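Local coordinates for protein beta-mannosidase (Trichoderma harzianum, PDB 4CVU) that probably hydrolyses beta-mannosidic linkages, releasing mannose from its substrates, as a fungal enzyme of glycoside hydrolase family 2, at residues T117-F120 with C121-I124; M648-A651 with V652-Y655. All coordinates share one frame; numbering follows the deposited sequence.

Interaction 1: T117-F120 with C121-I124; sequences TVKF and CDHI. With MAN (alpha-D-mannopyranose), chain C; MAN (alpha-D-mannopyranose), chain B; NAG (2-acetamido-2-deoxy-beta-D-glucopyranose), chain D; NAG (2-acetamido-2-deoxy-beta-D-glucopyranose), chain E.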
loop_
_atom_site.group_PDB
_atom_site.type_symbol
_atom_site.label_atom_id
_atom_site.label_comp_id
_atom_site.label_asym_id
_atom_site.label_seq_id
_atom_site.Cartn_x
_atom_site.Cartn_y
_atom_site.Cartn_z
ATOM N N THR A 117 32.571 15.819 -6.289
ATOM C CA THR A 117 33.428 16.756 -6.989
ATOM C C THR A 117 32.777 18.124 -6.798
ATOM O O THR A 117 31.685 18.362 -7.301
ATOM C CB THR A 117 33.547 16.387 -8.482
ATOM O OG1 THR A 117 34.099 15.073 -8.605
ATOM C CG2 THR A 117 34.440 17.381 -9.240
ATOM N N VAL A 118 33.433 18.996 -6.041
ATOM C CA VAL A 118 32.880 20.310 -5.737
ATOM C C VAL A 118 33.409 21.318 -6.758
ATOM O O VAL A 118 34.623 21.364 -7.007
ATOM C CB VAL A 118 33.281 20.756 -4.315
ATOM C CG1 VAL A 118 32.620 22.081 -3.960
ATOM C CG2 VAL A 118 32.924 19.688 -3.285
ATOM N N LYS A 119 32.504 22.108 -7.338
ATOM C CA LYS A 119 32.845 23.146 -8.298
ATOM C C LYS A 119 32.245 24.480 -7.906
ATOM O O LYS A 119 31.095 24.557 -7.494
ATOM C CB LYS A 119 32.352 22.815 -9.705
ATOM C CG LYS A 119 33.137 21.743 -10.419
ATOM C CD LYS A 119 32.752 21.698 -11.890
ATOM C CE LYS A 119 33.155 20.376 -12.521
ATOM N NZ LYS A 119 33.269 20.457 -14.006
ATOM N N PHE A 120 33.027 25.539 -8.079
ATOM C CA PHE A 120 32.591 26.884 -7.762
ATOM C C PHE A 120 32.987 27.774 -8.945
ATOM O O PHE A 120 34.173 27.880 -9.300
ATOM C CB PHE A 120 33.220 27.362 -6.442
ATOM C CG PHE A 120 32.587 28.606 -5.883
ATOM C CD1 PHE A 120 31.396 28.542 -5.192
ATOM C CD2 PHE A 120 33.172 29.841 -6.063
ATOM C CE1 PHE A 120 30.808 29.677 -4.667
ATOM C CE2 PHE A 120 32.585 30.987 -5.546
ATOM C CZ PHE A 120 31.410 30.909 -4.845
ATOM N N CYS A 121 31.978 28.390 -9.553
ATOM C CA CYS A 121 32.119 29.068 -10.843
ATOM C C CYS A 121 32.878 28.186 -11.833
ATOM O O CYS A 121 33.867 28.611 -12.424
ATOM C CB CYS A 121 32.816 30.420 -10.671
ATOM S SG CYS A 121 32.604 31.486 -12.124
ATOM N N ASP A 122 32.477 26.934 -11.950
ATOM C CA ASP A 122 33.010 26.005 -12.951
ATOM C C ASP A 122 34.455 25.482 -12.717
ATOM O O ASP A 122 35.009 24.780 -13.541
ATOM C CB ASP A 122 32.897 26.647 -14.322
ATOM C CG ASP A 122 32.170 25.790 -15.310
ATOM O OD1 ASP A 122 32.216 24.555 -15.182
ATOM O OD2 ASP A 122 31.556 26.353 -16.229
ATOM N N HIS A 123 35.026 25.787 -11.563
ATOM C CA HIS A 123 36.333 25.312 -11.185
ATOM C C HIS A 123 36.254 24.205 -10.151
ATOM O O HIS A 123 35.650 24.398 -9.142
ATOM C CB HIS A 123 37.096 26.476 -10.577
ATOM C CG HIS A 123 37.381 27.576 -11.549
ATOM N ND1 HIS A 123 38.400 28.475 -11.368
ATOM C CD2 HIS A 123 36.808 27.890 -12.728
ATOM C CE1 HIS A 123 38.423 29.315 -12.382
ATOM N NE2 HIS A 123 37.469 28.980 -13.223
ATOM N N ILE A 124 36.914 23.081 -10.388
ATOM C CA ILE A 124 36.970 22.049 -9.386
ATOM C C ILE A 124 37.823 22.567 -8.255
ATOM O O ILE A 124 39.003 22.793 -8.416
ATOM C CB ILE A 124 37.545 20.736 -9.907
ATOM C CG1 ILE A 124 36.601 20.145 -10.926
ATOM C CG2 ILE A 124 37.722 19.752 -8.763
ATOM C CD1 ILE A 124 37.205 19.104 -11.802
HETATM C C1 MAN C . 42.187 22.211 -12.286
HETATM C C2 MAN C . 41.643 23.638 -12.263
HETATM C C3 MAN C . 40.117 23.627 -12.174
HETATM C C4 MAN C . 39.540 22.752 -13.288
HETATM C C5 MAN C . 40.124 21.335 -13.168
HETATM C C6 MAN C . 39.609 20.397 -14.252
HETATM O O2 MAN C . 42.077 24.347 -13.411
HETATM O O3 MAN C . 39.606 24.944 -12.230
HETATM O O4 MAN C . 38.125 22.743 -13.224
HETATM O O5 MAN C . 41.546 21.377 -13.232
HETATM O O6 MAN C . 40.215 19.123 -14.098
HETATM C C1 MAN B . 41.725 19.381 -10.458
HETATM C C2 MAN B . 42.726 20.480 -10.813
HETATM C C3 MAN B . 43.702 20.657 -9.666
HETATM C C4 MAN B . 42.905 20.964 -8.398
HETATM C C5 MAN B . 41.865 19.871 -8.141
HETATM C C6 MAN B . 41.017 20.175 -6.909
HETATM O O2 MAN B . 42.025 21.697 -10.971
HETATM O O3 MAN B . 44.591 21.718 -9.931
HETATM O O4 MAN B . 43.762 21.008 -7.285
HETATM O O5 MAN B . 41.030 19.712 -9.261
HETATM O O6 MAN B . 40.233 19.029 -6.690
HETATM C C1 NAG D . 30.653 10.879 -10.753
HETATM C C2 NAG D . 31.375 11.621 -11.907
HETATM C C3 NAG D . 32.883 11.461 -11.781
HETATM C C4 NAG D . 33.382 11.782 -10.374
HETATM C C5 NAG D . 32.518 11.090 -9.289
HETATM C C6 NAG D . 32.887 11.552 -7.861
HETATM C C7 NAG D . 30.085 11.812 -13.952
HETATM C C8 NAG D . 29.672 11.245 -15.278
HETATM N N2 NAG D . 30.943 11.121 -13.208
HETATM O O3 NAG D . 33.498 12.317 -12.733
HETATM O O4 NAG D . 34.723 11.324 -10.273
HETATM O O5 NAG D . 31.140 11.335 -9.505
HETATM O O6 NAG D . 32.468 12.883 -7.607
HETATM O O7 NAG D . 29.624 12.874 -13.591
HETATM C C1 NAG E . 35.627 12.405 -9.925
HETATM C C2 NAG E . 36.928 11.844 -9.352
HETATM C C3 NAG E . 37.914 12.966 -9.004
HETATM C C4 NAG E . 38.062 13.950 -10.153
HETATM C C5 NAG E . 36.670 14.405 -10.627
HETATM C C6 NAG E . 36.763 15.363 -11.806
HETATM C C7 NAG E . 36.665 9.774 -8.024
HETATM C C8 NAG E . 36.871 8.910 -9.198
HETATM N N2 NAG E . 36.681 11.082 -8.151
HETATM O O3 NAG E . 39.157 12.427 -8.618
HETATM O O4 NAG E . 38.800 15.055 -9.661
HETATM O O5 NAG E . 35.921 13.269 -11.027
HETATM O O6 NAG E . 37.273 14.600 -12.864
HETATM O O7 NAG E . 36.435 9.249 -6.920
#

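Interaction 2: M648-A651 with V652-Y655; sequences MTLA and VERY. With NAG (2-acetamido-2-deoxy-beta-D-glucopyranose), chain F; NAG (2-acetamido-2-deoxy-beta-D-glucopyranose), chain G.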
loop_
_atom_site.group_PDB
_atom_site.type_symbol
_atom_site.label_atom_id
_atom_site.label_comp_id
_atom_site.label_asym_id
_atom_site.label_seq_id
_atom_site.Cartn_x
_atom_site.Cartn_y
_atom_site.Cartn_z
ATOM N N MET A 648 11.656 -18.046 13.390
ATOM C CA MET A 648 10.554 -17.531 14.136
ATOM C C MET A 648 9.441 -18.551 14.246
ATOM O O MET A 648 8.787 -18.665 15.298
ATOM C CB MET A 648 10.046 -16.221 13.449
ATOM C CG MET A 648 11.030 -15.093 13.527
ATOM S SD MET A 648 10.196 -13.578 12.866
ATOM C CE MET A 648 10.333 -14.114 11.201
ATOM N N THR A 649 9.205 -19.314 13.182
ATOM C CA THR A 649 8.093 -20.267 13.127
ATOM C C THR A 649 8.324 -21.382 14.127
ATOM O O THR A 649 7.395 -21.776 14.837
ATOM C CB THR A 649 7.909 -20.881 11.712
ATOM O OG1 THR A 649 7.763 -19.846 10.747
ATOM C CG2 THR A 649 6.657 -21.768 11.615
ATOM N N LEU A 650 9.542 -21.877 14.191
ATOM C CA LEU A 650 9.859 -22.949 15.119
ATOM C C LEU A 650 9.769 -22.518 16.607
ATOM O O LEU A 650 9.325 -23.296 17.480
ATOM C CB LEU A 650 11.232 -23.514 14.829
ATOM C CG LEU A 650 11.474 -24.335 13.552
ATOM C CD1 LEU A 650 12.917 -24.810 13.494
ATOM C CD2 LEU A 650 10.521 -25.529 13.442
ATOM N N ALA A 651 10.221 -21.290 16.876
ATOM C CA ALA A 651 10.146 -20.700 18.188
ATOM C C ALA A 651 8.711 -20.709 18.719
ATOM O O ALA A 651 8.466 -21.181 19.823
ATOM C CB ALA A 651 10.708 -19.282 18.166
ATOM N N VAL A 652 7.788 -20.154 17.932
ATOM C CA VAL A 652 6.399 -20.141 18.278
ATOM C C VAL A 652 5.841 -21.558 18.454
ATOM O O VAL A 652 5.187 -21.825 19.431
ATOM C CB VAL A 652 5.538 -19.418 17.213
ATOM C CG1 VAL A 652 4.079 -19.603 17.533
ATOM C CG2 VAL A 652 5.864 -17.942 17.156
ATOM N N GLU A 653 6.121 -22.448 17.498
ATOM C CA GLU A 653 5.518 -23.765 17.497
ATOM C C GLU A 653 5.954 -24.526 18.723
ATOM O O GLU A 653 5.188 -25.276 19.275
ATOM C CB GLU A 653 5.864 -24.570 16.243
ATOM C CG GLU A 653 5.152 -24.097 14.982
ATOM C CD GLU A 653 5.688 -24.741 13.718
ATOM O OE1 GLU A 653 6.737 -25.436 13.745
ATOM O OE2 GLU A 653 5.024 -24.567 12.695
ATOM N N ARG A 654 7.172 -24.279 19.171
ATOM C CA ARG A 654 7.727 -25.036 20.305
ATOM C C ARG A 654 7.167 -24.585 21.647
ATOM O O ARG A 654 7.052 -25.408 22.554
ATOM C CB ARG A 654 9.234 -24.935 20.333
ATOM C CG ARG A 654 9.878 -25.750 21.452
ATOM C CD ARG A 654 11.399 -25.625 21.420
ATOM N NE ARG A 654 12.023 -26.458 20.392
ATOM C CZ ARG A 654 12.401 -27.736 20.558
ATOM N NH1 ARG A 654 12.216 -28.373 21.703
ATOM N NH2 ARG A 654 12.957 -28.385 19.549
ATOM N N TYR A 655 6.777 -23.307 21.749
ATOM C CA TYR A 655 6.474 -22.702 23.043
ATOM C C TYR A 655 5.113 -22.036 23.204
ATOM O O TYR A 655 4.586 -22.011 24.329
ATOM C CB TYR A 655 7.563 -21.673 23.406
ATOM C CG TYR A 655 8.916 -22.293 23.633
ATOM C CD1 TYR A 655 9.178 -23.069 24.765
ATOM C CD2 TYR A 655 9.933 -22.104 22.729
ATOM C CE1 TYR A 655 10.437 -23.623 24.976
ATOM C CE2 TYR A 655 11.173 -22.661 22.925
ATOM C CZ TYR A 655 11.421 -23.425 24.036
ATOM O OH TYR A 655 12.669 -23.957 24.208
HETATM C C1 NAG F . 6.961 -20.171 6.314
HETATM C C2 NAG F . 6.309 -21.094 7.322
HETATM C C3 NAG F . 7.260 -22.172 7.845
HETATM C C4 NAG F . 8.051 -22.879 6.740
HETATM C C5 NAG F . 8.644 -21.815 5.871
HETATM C C6 NAG F . 9.444 -22.395 4.702
HETATM C C7 NAG F . 4.542 -20.097 8.685
HETATM C C8 NAG F . 4.166 -19.392 9.961
HETATM N N2 NAG F . 5.822 -20.357 8.482
HETATM O O3 NAG F . 6.533 -23.126 8.582
HETATM O O4 NAG F . 9.115 -23.646 7.256
HETATM O O5 NAG F . 7.635 -20.968 5.357
HETATM O O6 NAG F . 8.613 -23.209 3.895
HETATM O O7 NAG F . 3.649 -20.431 7.896
HETATM C C1 NAG G . 8.793 -25.004 7.554
HETATM C C2 NAG G . 10.095 -25.800 7.503
HETATM C C3 NAG G . 9.918 -27.227 7.953
HETATM C C4 NAG G . 9.224 -27.265 9.298
HETATM C C5 NAG G . 7.927 -26.484 9.214
HETATM C C6 NAG G . 7.239 -26.440 10.578
HETATM C C7 NAG G . 11.836 -25.397 5.820
HETATM C C8 NAG G . 12.168 -25.407 4.358
HETATM N N2 NAG G . 10.594 -25.784 6.148
HETATM O O3 NAG G . 11.190 -27.788 8.096
HETATM O O4 NAG G . 8.968 -28.604 9.665
HETATM O O5 NAG G . 8.180 -25.146 8.816
HETATM O O6 NAG G . 6.162 -25.539 10.495
HETATM O O7 NAG G . 12.700 -25.065 6.635
#

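Interaction 1: T117-F120 with C121-I124
Lys-119 and Ile-124 face each other as the non-hydrogen-bonded pair of a tight beta hairpin, a worked example of a hairpin that packs against the enzyme's own glycans. The type I' turn runs from Phe-120 to His-123, and its corner residues Cys-121 and Asp-122 both take the left-handed backbone conformation this turn requires. Two bonds close it: Phe-120 N donates a hydrogen bond to His-123 O (3.1 Å), and His-123 N donates one to Phe-120 O (3.2 Å).

Ile-124 can be followed outward. Its CB lies 3.7 Å from O5 of the chain B mannose. CG2, anti to the backbone N, presses on the same sugar, 3.3 Å from its O6. CG1 goes the other way, 3.8 Å from Lys-119 CE, and also meets Thr-117 CG2. The tip, CD1, wedges between sugars, 3.7 Å from C6 of the chain C mannose and 3.8 Å from C6 of the chain E N-acetylglucosamine. The backbone of the same residue adds a bond: Ile-124 N donates almost straight (173°) to O4 of the chain C mannose.

Across the fold, strand 116-120 pairs on its other edge with strand 152-156, while strand 123-126 is outermost in the six-stranded sheet. Phe-120 packs against helix 140-145, and a disulfide from Cys-121 to Cys-146 ties the turn to the residue just beyond that helix.

Interaction 2: M648-A651 with V652-Y655
Successive helical bonds link Met-648 to Val-652, Thr-649 to Glu-653 and Leu-650 to Arg-654, the N-H...O angle falling from 175° to 142°, and the next, from Tyr-655 N to Ala-651 O, is weak where helix 638-655 ends. Against this regular frame, one helical turn brings Thr-649 and Glu-653 side by side, pointing the same way, and both reach the enzyme's own glycan.

Thr-649 has OG1 anti to its carbonyl carbon (chi1 -55°), where the hydroxyl accepts a nearly straight bond from N2 of the chain F N-acetylglucosamine (3.0 Å). The same OG1 is hydrogen-bonded to Gln-645 O one turn earlier, so the helix itself holds the hydroxyl. The methyl CG2 touches both O3 of that sugar (3.3 Å) and Glu-653 OE2 (3.4 Å). Glu-653 runs out extended beyond CG, passing Thr-649 O with CG at 3.2 Å, and its OE2 accepts a hydrogen bond from O6 of the chain G N-acetylglucosamine (2.7 Å). The Leu-650 side chain crosses that of Glu-653 at a slant, its CD2 3.8 Å from the other carboxylate oxygen, Glu-653 OE1.

At the helix end, Tyr-655 presents its ring edge to Ala-651 O, CD2 being 3.4 Å away, and Arg-654 CG lies over one ring face, offset toward the rim. The tyrosine hydroxyl bonds Thr-577 O. On another side, Ala-651 and Val-652 pack on helix 664-692.

Chemically, the helix reads two consecutive sugars differently: a neutral hydroxyl takes the acetamido N-H, whereas a carboxylate, probably ionised, takes the hydroxymethyl O-H. Together these bonds would restrict how the first two sugars swing about the helix.

Interaction 1 comes first along the chain and interaction 2 follows in series, their centres 58 Å apart and their nearest atoms about 41 Å apart, so neither touches the other. They share no secondary structure element: the hairpin of strands 116-120 and 123-126 lies in the galactose-binding-like region, whereas helix 638-655 falls between strands 592-595 and 702-705, in the part of the chain that probably contributes to the catalytic barrel. The common principle is that local backbone geometry, a tight turn in one case and a helical turn in the other, arrays neighbouring residues against an attached glycan. Sugar is thus packed onto the protein at two widely separated places.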